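Local coordinates for protein lovastatin nonaketide synthase, polyketide synthase component (Aspergillus terreus, PDB 7CPX) that builds the dihydromonacolin L nonaketide from malonyl-CoA, using NADPH and S-adenosylmethionine, as the polyketide synthase component in lovastatin biosynthesis, at residues Ser478-Met488 with Ala927-Arg935; Val517-Val525 with Ala539-Asp548. The protein carries 2 engineered substitutions. One frame throughout, in Å; residues are numbered along the deposited sequence.

Coming from the ketosynthase at the N-terminal end, the chain enters a small three-stranded antiparallel sheet with strand 475-479, then forms helix 482-498. The sheet's central strand, 520-524, follows, then helix 529-542, and contact 2 closes this short loop by bringing 539-548 back along the side of 520-524 away from 475-479. The chain next makes the whole malonyl-CoA:ACP transacylase domain before returning at 927-935, where contact 1 closes a loop of more than four hundred residues. Contact 2 is therefore nested inside contact 1. The two meet directly, Ala479 N lying 2.9 Å from Phe520 O, so one small sheet takes part in both.

Contact 1: residues Ser478-Met488 with Ala927-Arg935; sequences SAKSQRSLKIM and AYPWDRSRR
Tyr928 pushes its hydroxyl into the corner where strand 475-479 turns into helix 482-498. There Tyr928 OH accepts a hydrogen bond from Lys480 N (3.2 Å, 148° at the hydrogen), the donor lying at the ring's edge, while Ser484 CB touches the same oxygen. Ala479 CB packs on Tyr928 CE1 at 3.6 Å. The Met488 side chain runs roughly perpendicular to that of Tyr928, its SD 4.8 Å from the Tyr928 ring centroid and 55° off the normal, an oblique Met-aromatic contact. The ring gets this far because CG stands opposite the backbone N (chi1 -179°), sending it forward from the loop.

Pro929 follows, wedged against the next helical turn: the Pro929 ring and the Ile487 side chain run past each other in opposite directions, CG2 being the branch that meets the ring, and Pro929 CG lies 3.4 Å from Ser484 O. Farther out, the extended side chain of Arg483 reaches Asp931. Arg483 NH1 gives a hydrogen bond to Asp931 O (3.1 Å) and forms a salt bridge with OD1, but NH1 and OD1 are modelled too close together, so the detail of both bonds is doubtful. The guanidinium lies between Ser933 OG, over its centre, and Ile487 CD1, off-centre on the opposite face.

Behind these contacts, Ser481 caps the helix, its OG accepting from Ser484 N (3.1 Å) and from Ser484 OG (2.6 Å). On the loop side, Pro929 is the centre of an inverse gamma turn between Tyr928 and Asp931.

Beyond the pair, Asp931 N bonds Asp81, Trp930 packs on Phe84 and Phe85, and Lys480 NZ reaches Phe84 O. This is consistent with the post-acyltransferase linker seen in related synthases. Helix 482-498 thus lies between the returning loop and strand 520-524, against which Leu485 packs.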
loop_
_atom_site.group_PDB
_atom_site.type_symbol
_atom_site.label_atom_id
_atom_site.label_comp_id
_atom_site.label_asym_id
_atom_site.label_seq_id
_atom_site.Cartn_x
_atom_site.Cartn_y
_atom_site.Cartn_z
ATOM N N SER A 478 -16.340 -45.114 23.652
ATOM C CA SER A 478 -15.485 -45.191 22.481
ATOM C C SER A 478 -15.278 -43.801 21.906
ATOM O O SER A 478 -16.168 -42.950 21.952
ATOM C CB SER A 478 -16.076 -46.117 21.414
ATOM O OG SER A 478 -17.387 -45.715 21.060
ATOM N N ALA A 479 -14.088 -43.592 21.351
ATOM C CA ALA A 479 -13.719 -42.323 20.749
ATOM C C ALA A 479 -12.718 -42.584 19.635
ATOM O O ALA A 479 -12.100 -43.649 19.564
ATOM C CB ALA A 479 -13.133 -41.357 21.782
ATOM N N LYS A 480 -12.575 -41.596 18.750
ATOM C CA LYS A 480 -11.611 -41.696 17.664
ATOM C C LYS A 480 -10.174 -41.535 18.140
ATOM O O LYS A 480 -9.251 -41.829 17.373
ATOM C CB LYS A 480 -11.924 -40.649 16.595
ATOM C CG LYS A 480 -13.170 -40.952 15.780
ATOM C CD LYS A 480 -12.861 -41.847 14.595
ATOM C CE LYS A 480 -14.115 -42.146 13.791
ATOM N NZ LYS A 480 -13.914 -41.912 12.335
ATOM N N SER A 481 -9.964 -41.079 19.372
ATOM C CA SER A 481 -8.630 -40.928 19.933
ATOM C C SER A 481 -8.656 -41.340 21.396
ATOM O O SER A 481 -9.650 -41.118 22.093
ATOM C CB SER A 481 -8.128 -39.485 19.805
ATOM O OG SER A 481 -8.990 -38.586 20.482
ATOM N N GLN A 482 -7.556 -41.940 21.857
ATOM C CA GLN A 482 -7.485 -42.359 23.253
ATOM C C GLN A 482 -7.598 -41.168 24.195
ATOM O O GLN A 482 -8.120 -41.306 25.306
ATOM C CB GLN A 482 -6.189 -43.131 23.517
ATOM C CG GLN A 482 -4.909 -42.297 23.510
ATOM C CD GLN A 482 -4.538 -41.788 22.131
ATOM O OE1 GLN A 482 -5.393 -41.328 21.374
ATOM N NE2 GLN A 482 -3.257 -41.874 21.796
ATOM N N ARG A 483 -7.115 -39.998 23.778
ATOM C CA ARG A 483 -7.330 -38.789 24.567
ATOM C C ARG A 483 -8.817 -38.484 24.684
ATOM O O ARG A 483 -9.325 -38.194 25.776
ATOM C CB ARG A 483 -6.587 -37.615 23.929
ATOM C CG ARG A 483 -6.850 -36.270 24.588
ATOM C CD ARG A 483 -6.089 -35.158 23.888
ATOM N NE ARG A 483 -6.345 -33.855 24.491
ATOM C CZ ARG A 483 -7.395 -33.094 24.217
ATOM N NH1 ARG A 483 -8.326 -33.480 23.359
ATOM N NH2 ARG A 483 -7.519 -31.916 24.821
ATOM N N SER A 484 -9.534 -38.552 23.561
ATOM C CA SER A 484 -10.975 -38.343 23.592
ATOM C C SER A 484 -11.667 -39.406 24.429
ATOM O O SER A 484 -12.641 -39.108 25.123
ATOM C CB SER A 484 -11.533 -38.332 22.171
ATOM O OG SER A 484 -11.046 -37.221 21.442
ATOM N N LEU A 485 -11.181 -40.647 24.382
ATOM C CA LEU A 485 -11.776 -41.703 25.195
ATOM C C LEU A 485 -11.565 -41.444 26.682
ATOM O O LEU A 485 -12.467 -41.680 27.496
ATOM C CB LEU A 485 -11.191 -43.057 24.794
ATOM C CG LEU A 485 -11.715 -44.288 25.533
ATOM C CD1 LEU A 485 -13.233 -44.291 25.593
ATOM C CD2 LEU A 485 -11.211 -45.547 24.850
ATOM N N LYS A 486 -10.379 -40.966 27.060
ATOM C CA LYS A 486 -10.130 -40.629 28.457
ATOM C C LYS A 486 -11.013 -39.473 28.906
ATOM O O LYS A 486 -11.541 -39.479 30.026
ATOM C CB LYS A 486 -8.654 -40.289 28.659
ATOM C CG LYS A 486 -8.275 -40.015 30.103
ATOM C CD LYS A 486 -6.776 -39.824 30.253
ATOM C CE LYS A 486 -6.383 -39.624 31.707
ATOM N NZ LYS A 486 -4.911 -39.481 31.874
ATOM N N ILE A 487 -11.182 -38.467 28.046
ATOM C CA ILE A 487 -12.071 -37.362 28.387
ATOM C C ILE A 487 -13.505 -37.862 28.503
ATOM O O ILE A 487 -14.280 -37.384 29.338
ATOM C CB ILE A 487 -11.946 -36.225 27.356
ATOM C CG1 ILE A 487 -10.504 -35.722 27.289
ATOM C CG2 ILE A 487 -12.860 -35.075 27.739
ATOM C CD1 ILE A 487 -10.217 -34.845 26.089
ATOM N N MET A 488 -13.882 -38.830 27.664
ATOM C CA MET A 488 -15.205 -39.435 27.777
ATOM C C MET A 488 -15.370 -40.137 29.114
ATOM O O MET A 488 -16.426 -40.044 29.745
ATOM C CB MET A 488 -15.435 -40.427 26.639
ATOM C CG MET A 488 -15.805 -39.786 25.326
ATOM S SD MET A 488 -16.264 -40.981 24.062
ATOM C CE MET A 488 -17.871 -41.502 24.655
ATOM N N ALA A 927 -22.196 -35.223 25.802
ATOM C CA ALA A 927 -21.839 -35.138 24.398
ATOM C C ALA A 927 -20.387 -35.557 24.200
ATOM O O ALA A 927 -19.590 -35.604 25.141
ATOM C CB ALA A 927 -22.056 -33.721 23.873
ATOM N N TYR A 928 -20.050 -35.870 22.959
ATOM C CA TYR A 928 -18.706 -36.336 22.662
ATOM C C TYR A 928 -17.696 -35.243 22.996
ATOM O O TYR A 928 -17.874 -34.091 22.576
ATOM C CB TYR A 928 -18.587 -36.737 21.194
ATOM C CG TYR A 928 -17.217 -37.253 20.820
ATOM C CD1 TYR A 928 -16.908 -38.599 20.931
ATOM C CD2 TYR A 928 -16.231 -36.394 20.360
ATOM C CE1 TYR A 928 -15.659 -39.074 20.594
ATOM C CE2 TYR A 928 -14.980 -36.860 20.019
ATOM C CZ TYR A 928 -14.698 -38.201 20.139
ATOM O OH TYR A 928 -13.448 -38.666 19.798
ATOM N N PRO A 929 -16.634 -35.552 23.744
ATOM C CA PRO A 929 -15.636 -34.528 24.070
ATOM C C PRO A 929 -14.707 -34.241 22.906
ATOM O O PRO A 929 -13.623 -34.826 22.804
ATOM C CB PRO A 929 -14.885 -35.145 25.253
ATOM C CG PRO A 929 -14.962 -36.601 24.998
ATOM C CD PRO A 929 -16.307 -36.844 24.366
ATOM N N TRP A 930 -15.131 -33.349 22.019
ATOM C CA TRP A 930 -14.344 -33.047 20.834
ATOM C C TRP A 930 -12.949 -32.585 21.232
ATOM O O TRP A 930 -12.776 -31.829 22.192
ATOM C CB TRP A 930 -15.050 -31.984 19.999
ATOM C CG TRP A 930 -16.471 -32.342 19.715
ATOM C CD1 TRP A 930 -17.575 -31.853 20.339
ATOM C CD2 TRP A 930 -16.940 -33.287 18.751
ATOM N NE1 TRP A 930 -18.708 -32.424 19.816
ATOM C CE2 TRP A 930 -18.344 -33.312 18.839
ATOM C CE3 TRP A 930 -16.308 -34.112 17.818
ATOM C CZ2 TRP A 930 -19.127 -34.127 18.029
ATOM C CZ3 TRP A 930 -17.087 -34.920 17.017
ATOM C CH2 TRP A 930 -18.480 -34.922 17.126
ATOM N N ASP A 931 -11.949 -33.056 20.485
ATOM C CA ASP A 931 -10.560 -32.866 20.888
ATOM C C ASP A 931 -10.249 -31.395 21.132
ATOM O O ASP A 931 -9.739 -31.024 22.195
ATOM C CB ASP A 931 -9.636 -33.445 19.817
ATOM C CG ASP A 931 -8.175 -33.362 20.201
ATOM O OD1 ASP A 931 -7.784 -34.002 21.199
ATOM O OD2 ASP A 931 -7.416 -32.661 19.500
ATOM N N ARG A 932 -10.549 -30.541 20.158
ATOM C CA ARG A 932 -10.369 -29.096 20.258
ATOM C C ARG A 932 -8.929 -28.694 20.560
ATOM O O ARG A 932 -8.669 -27.522 20.852
ATOM C CB ARG A 932 -11.299 -28.495 21.319
ATOM C CG ARG A 932 -12.772 -28.540 20.950
ATOM C CD ARG A 932 -13.595 -27.639 21.856
ATOM N NE ARG A 932 -15.011 -27.644 21.503
ATOM C CZ ARG A 932 -15.920 -28.448 22.037
ATOM N NH1 ARG A 932 -15.601 -29.344 22.957
ATOM N NH2 ARG A 932 -17.185 -28.351 21.637
ATOM N N SER A 933 -7.982 -29.633 20.496
ATOM C CA SER A 933 -6.604 -29.310 20.848
ATOM C C SER A 933 -5.991 -28.332 19.853
ATOM O O SER A 933 -5.303 -27.384 20.250
ATOM C CB SER A 933 -5.769 -30.586 20.924
ATOM O OG SER A 933 -6.298 -31.483 21.884
ATOM N N ARG A 934 -6.230 -28.543 18.564
ATOM C CA ARG A 934 -5.644 -27.732 17.508
ATOM C C ARG A 934 -6.708 -26.842 16.883
ATOM O O ARG A 934 -7.809 -27.302 16.566
ATOM C CB ARG A 934 -5.000 -28.611 16.433
ATOM C CG ARG A 934 -4.470 -27.833 15.242
ATOM C CD ARG A 934 -3.590 -28.697 14.357
ATOM N NE ARG A 934 -3.185 -27.996 13.144
ATOM C CZ ARG A 934 -2.337 -28.480 12.245
ATOM N NH1 ARG A 934 -1.776 -29.669 12.393
ATOM N NH2 ARG A 934 -2.047 -27.751 11.171
ATOM N N ARG A 935 -6.371 -25.567 16.711
ATOM C CA ARG A 935 -7.280 -24.592 16.118
ATOM C C ARG A 935 -7.074 -24.596 14.609
ATOM O O ARG A 935 -6.065 -24.088 14.111
ATOM C CB ARG A 935 -7.040 -23.202 16.699
ATOM C CG ARG A 935 -8.107 -22.193 16.321
ATOM C CD ARG A 935 -7.824 -20.827 16.913
ATOM N NE ARG A 935 -8.954 -19.920 16.747
ATOM C CZ ARG A 935 -9.172 -19.180 15.668
ATOM N NH1 ARG A 935 -8.351 -19.209 14.631
ATOM N NH2 ARG A 935 -10.242 -18.392 15.628
#

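Contact 2: residues Val517-Val525 with Ala539-Asp548; sequences VLPFRRAIV and AIEDGIVSSD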
loop_
_atom_site.group_PDB
_atom_site.type_symbol
_atom_site.label_atom_id
_atom_site.label_comp_id
_atom_site.label_asym_id
_atom_site.label_seq_id
_atom_site.Cartn_x
_atom_site.Cartn_y
_atom_site.Cartn_z
ATOM N N VAL A 517 -19.977 -46.760 18.038
ATOM C CA VAL A 517 -18.710 -47.415 18.342
ATOM C C VAL A 517 -17.617 -46.741 17.528
ATOM O O VAL A 517 -17.812 -46.410 16.353
ATOM C CB VAL A 517 -18.780 -48.922 18.041
ATOM C CG1 VAL A 517 -17.435 -49.577 18.303
ATOM C CG2 VAL A 517 -19.863 -49.583 18.876
ATOM N N LEU A 518 -16.464 -46.543 18.148
ATOM C CA LEU A 518 -15.358 -45.804 17.564
ATOM C C LEU A 518 -14.059 -46.556 17.795
ATOM O O LEU A 518 -13.972 -47.402 18.693
ATOM C CB LEU A 518 -15.280 -44.393 18.164
ATOM C CG LEU A 518 -16.543 -43.562 17.914
ATOM C CD1 LEU A 518 -16.506 -42.248 18.666
ATOM C CD2 LEU A 518 -16.730 -43.305 16.431
ATOM N N PRO A 519 -13.022 -46.278 16.988
ATOM C CA PRO A 519 -11.800 -47.096 17.028
ATOM C C PRO A 519 -11.269 -47.354 18.429
ATOM O O PRO A 519 -11.130 -48.513 18.834
ATOM C CB PRO A 519 -10.808 -46.271 16.202
ATOM C CG PRO A 519 -11.659 -45.514 15.251
ATOM C CD PRO A 519 -12.923 -45.193 15.996
ATOM N N PHE A 520 -10.968 -46.299 19.179
ATOM C CA PHE A 520 -10.467 -46.463 20.537
ATOM C C PHE A 520 -11.633 -46.807 21.452
ATOM O O PHE A 520 -12.604 -46.050 21.539
ATOM C CB PHE A 520 -9.752 -45.198 21.005
ATOM C CG PHE A 520 -8.475 -44.922 20.269
ATOM C CD1 PHE A 520 -8.490 -44.255 19.058
ATOM C CD2 PHE A 520 -7.261 -45.336 20.784
ATOM C CE1 PHE A 520 -7.317 -44.003 18.375
ATOM C CE2 PHE A 520 -6.083 -45.086 20.107
ATOM C CZ PHE A 520 -6.111 -44.419 18.901
ATOM N N ARG A 521 -11.539 -47.946 22.129
ATOM C CA ARG A 521 -12.634 -48.485 22.918
ATOM C C ARG A 521 -12.185 -48.727 24.350
ATOM O O ARG A 521 -11.024 -49.058 24.608
ATOM C CB ARG A 521 -13.145 -49.803 22.329
ATOM C CG ARG A 521 -13.695 -49.707 20.920
ATOM C CD ARG A 521 -13.956 -51.094 20.354
ATOM N NE ARG A 521 -14.593 -51.054 19.044
ATOM C CZ ARG A 521 -13.944 -50.907 17.898
ATOM N NH1 ARG A 521 -12.630 -50.758 17.859
ATOM N NH2 ARG A 521 -14.631 -50.906 16.759
ATOM N N ARG A 522 -13.119 -48.561 25.282
ATOM C CA ARG A 522 -12.927 -48.996 26.653
ATOM C C ARG A 522 -14.270 -49.437 27.210
ATOM O O ARG A 522 -15.327 -48.987 26.759
ATOM C CB ARG A 522 -12.320 -47.893 27.535
ATOM C CG ARG A 522 -12.121 -48.288 29.000
ATOM C CD ARG A 522 -11.214 -49.509 29.156
ATOM N NE ARG A 522 -11.274 -50.076 30.498
ATOM C CZ ARG A 522 -10.375 -49.871 31.453
ATOM N NH1 ARG A 522 -9.312 -49.107 31.256
ATOM N NH2 ARG A 522 -10.545 -50.451 32.638
ATOM N N ALA A 523 -14.218 -50.340 28.181
ATOM C CA ALA A 523 -15.412 -50.864 28.821
ATOM C C ALA A 523 -15.182 -50.922 30.321
ATOM O O ALA A 523 -14.095 -51.297 30.773
ATOM C CB ALA A 523 -15.765 -52.245 28.272
ATOM N N ILE A 524 -16.205 -50.554 31.082
ATOM C CA ILE A 524 -16.139 -50.463 32.531
ATOM C C ILE A 524 -17.098 -51.487 33.115
ATOM O O ILE A 524 -18.216 -51.662 32.617
ATOM C CB ILE A 524 -16.489 -49.041 33.013
ATOM C CG1 ILE A 524 -15.700 -47.996 32.220
ATOM C CG2 ILE A 524 -16.217 -48.904 34.490
ATOM C CD1 ILE A 524 -14.195 -48.160 32.291
ATOM N N VAL A 525 -16.659 -52.163 34.172
ATOM C CA VAL A 525 -17.410 -53.245 34.792
ATOM C C VAL A 525 -17.874 -52.783 36.165
ATOM O O VAL A 525 -17.061 -52.340 36.984
ATOM C CB VAL A 525 -16.564 -54.526 34.898
ATOM C CG1 VAL A 525 -17.318 -55.607 35.644
ATOM C CG2 VAL A 525 -16.177 -55.013 33.512
ATOM N N ALA A 539 -10.132 -47.160 35.361
ATOM C CA ALA A 539 -9.829 -47.078 33.936
ATOM C C ALA A 539 -9.155 -45.758 33.594
ATOM O O ALA A 539 -8.199 -45.722 32.809
ATOM C CB ALA A 539 -11.108 -47.250 33.117
ATOM N N ILE A 540 -9.640 -44.658 34.173
ATOM C CA ILE A 540 -9.041 -43.353 33.920
ATOM C C ILE A 540 -7.593 -43.341 34.381
ATOM O O ILE A 540 -6.702 -42.859 33.671
ATOM C CB ILE A 540 -9.863 -42.250 34.612
ATOM C CG1 ILE A 540 -11.231 -42.111 33.941
ATOM C CG2 ILE A 540 -9.115 -40.930 34.576
ATOM C CD1 ILE A 540 -12.235 -41.323 34.754
ATOM N N GLU A 541 -7.332 -43.869 35.579
ATOM C CA GLU A 541 -5.961 -43.914 36.072
ATOM C C GLU A 541 -5.084 -44.811 35.208
ATOM O O GLU A 541 -3.924 -44.473 34.944
ATOM C CB GLU A 541 -5.943 -44.391 37.524
ATOM C CG GLU A 541 -6.646 -43.452 38.491
ATOM C CD GLU A 541 -5.959 -42.106 38.608
ATOM O OE1 GLU A 541 -4.822 -41.971 38.107
ATOM O OE2 GLU A 541 -6.555 -41.181 39.199
ATOM N N ASP A 542 -5.616 -45.948 34.757
ATOM C CA ASP A 542 -4.822 -46.877 33.960
ATOM C C ASP A 542 -4.497 -46.294 32.591
ATOM O O ASP A 542 -3.344 -46.323 32.149
ATOM C CB ASP A 542 -5.566 -48.204 33.810
ATOM C CG ASP A 542 -5.798 -48.898 35.138
ATOM O OD1 ASP A 542 -4.954 -48.746 36.046
ATOM O OD2 ASP A 542 -6.824 -49.597 35.273
ATOM N N GLY A 543 -5.505 -45.758 31.905
ATOM C CA GLY A 543 -5.312 -45.295 30.547
ATOM C C GLY A 543 -5.221 -46.396 29.518
ATOM O O GLY A 543 -4.854 -46.125 28.371
ATOM N N ILE A 544 -5.544 -47.631 29.891
ATOM C CA ILE A 544 -5.451 -48.774 28.991
ATOM C C ILE A 544 -6.749 -48.871 28.202
ATOM O O ILE A 544 -7.833 -48.979 28.785
ATOM C CB ILE A 544 -5.179 -50.070 29.770
ATOM C CG1 ILE A 544 -3.874 -49.949 30.561
ATOM C CG2 ILE A 544 -5.122 -51.257 28.817
ATOM C CD1 ILE A 544 -3.661 -51.055 31.574
ATOM N N VAL A 545 -6.641 -48.834 26.873
ATOM C CA VAL A 545 -7.798 -48.883 25.990
ATOM C C VAL A 545 -7.466 -49.748 24.782
ATOM O O VAL A 545 -6.300 -49.984 24.456
ATOM C CB VAL A 545 -8.241 -47.476 25.530
ATOM C CG1 VAL A 545 -8.560 -46.602 26.731
ATOM C CG2 VAL A 545 -7.163 -46.833 24.672
ATOM N N SER A 546 -8.514 -50.216 24.113
ATOM C CA SER A 546 -8.388 -51.020 22.908
ATOM C C SER A 546 -8.668 -50.166 21.679
ATOM O O SER A 546 -9.520 -49.275 21.700
ATOM C CB SER A 546 -9.350 -52.209 22.942
ATOM O OG SER A 546 -9.234 -52.987 21.764
ATOM N N SER A 547 -7.940 -50.450 20.601
ATOM C CA SER A 547 -8.040 -49.690 19.364
ATOM C C SER A 547 -8.418 -50.614 18.217
ATOM O O SER A 547 -7.906 -51.732 18.112
ATOM C CB SER A 547 -6.721 -48.982 19.043
ATOM O OG SER A 547 -6.819 -48.255 17.831
ATOM N N ASP A 548 -9.313 -50.135 17.357
ATOM C CA ASP A 548 -9.748 -50.888 16.187
ATOM C C ASP A 548 -10.248 -52.273 16.579
ATOM O O ASP A 548 -11.349 -52.675 16.200
ATOM C CB ASP A 548 -8.607 -51.006 15.176
ATOM C CG ASP A 548 -8.114 -49.658 14.693
ATOM O OD1 ASP A 548 -8.935 -48.722 14.603
ATOM O OD2 ASP A 548 -6.906 -49.534 14.403
#
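Arg521 and Ser546 face each other as an antiparallel hydrogen-bonded pair, each backbone giving and taking one bond. Ser546 N donates to Arg521 O at 2.8 Å; Arg521 N returns the bond to Ser546 O, which is very short in the model. At one end, Asp548 N reaches Pro519 O (2.8 Å), the donor lying above the carbonyl plane.

At the other end a side chain takes over. Arg522 curls round at chi2 (59°), and Arg522 NH1 donates to Ile544 O at 2.9 Å, in the carbonyl plane though tilted from its own guanidinium. Arg522 NE turns back on its own strand, to Ala523 O (3.1 Å), and this partner does lie in the guanidinium plane. With two carbonyls gripped, the group's rotation is largely fixed, and Ala539 CB sits over one of its faces, off-centre. Glu896 of helix 883-898 gives NE a long, weak ion pair as well, and Glu896 O accepts from Ser546 OG.

A hydroxyl covers one face of Phe520: Ser547 OG stands 3.9 Å above the plane of the Phe520 ring, over its centre. The apolar share is modest. Val545 CG2 meets the edge of that ring at Phe520 CD2 (4.2 Å). On the helix itself, Ala539 CB meets Ile524 CD1.

Helix 529-542 ends with Gly543 N bonded to Ala539 O, and Gly543, at positive phi, lets the chain swing back toward the strand. Overall, the join between the turn after helix 529-542 and the central strand rests chiefly on main-chain carbonyls; Arg522 takes Ile544 O across it and Ala523 O on its own strand. The charge of this arginine is probably eased by these dipoles and by the more distant Glu896.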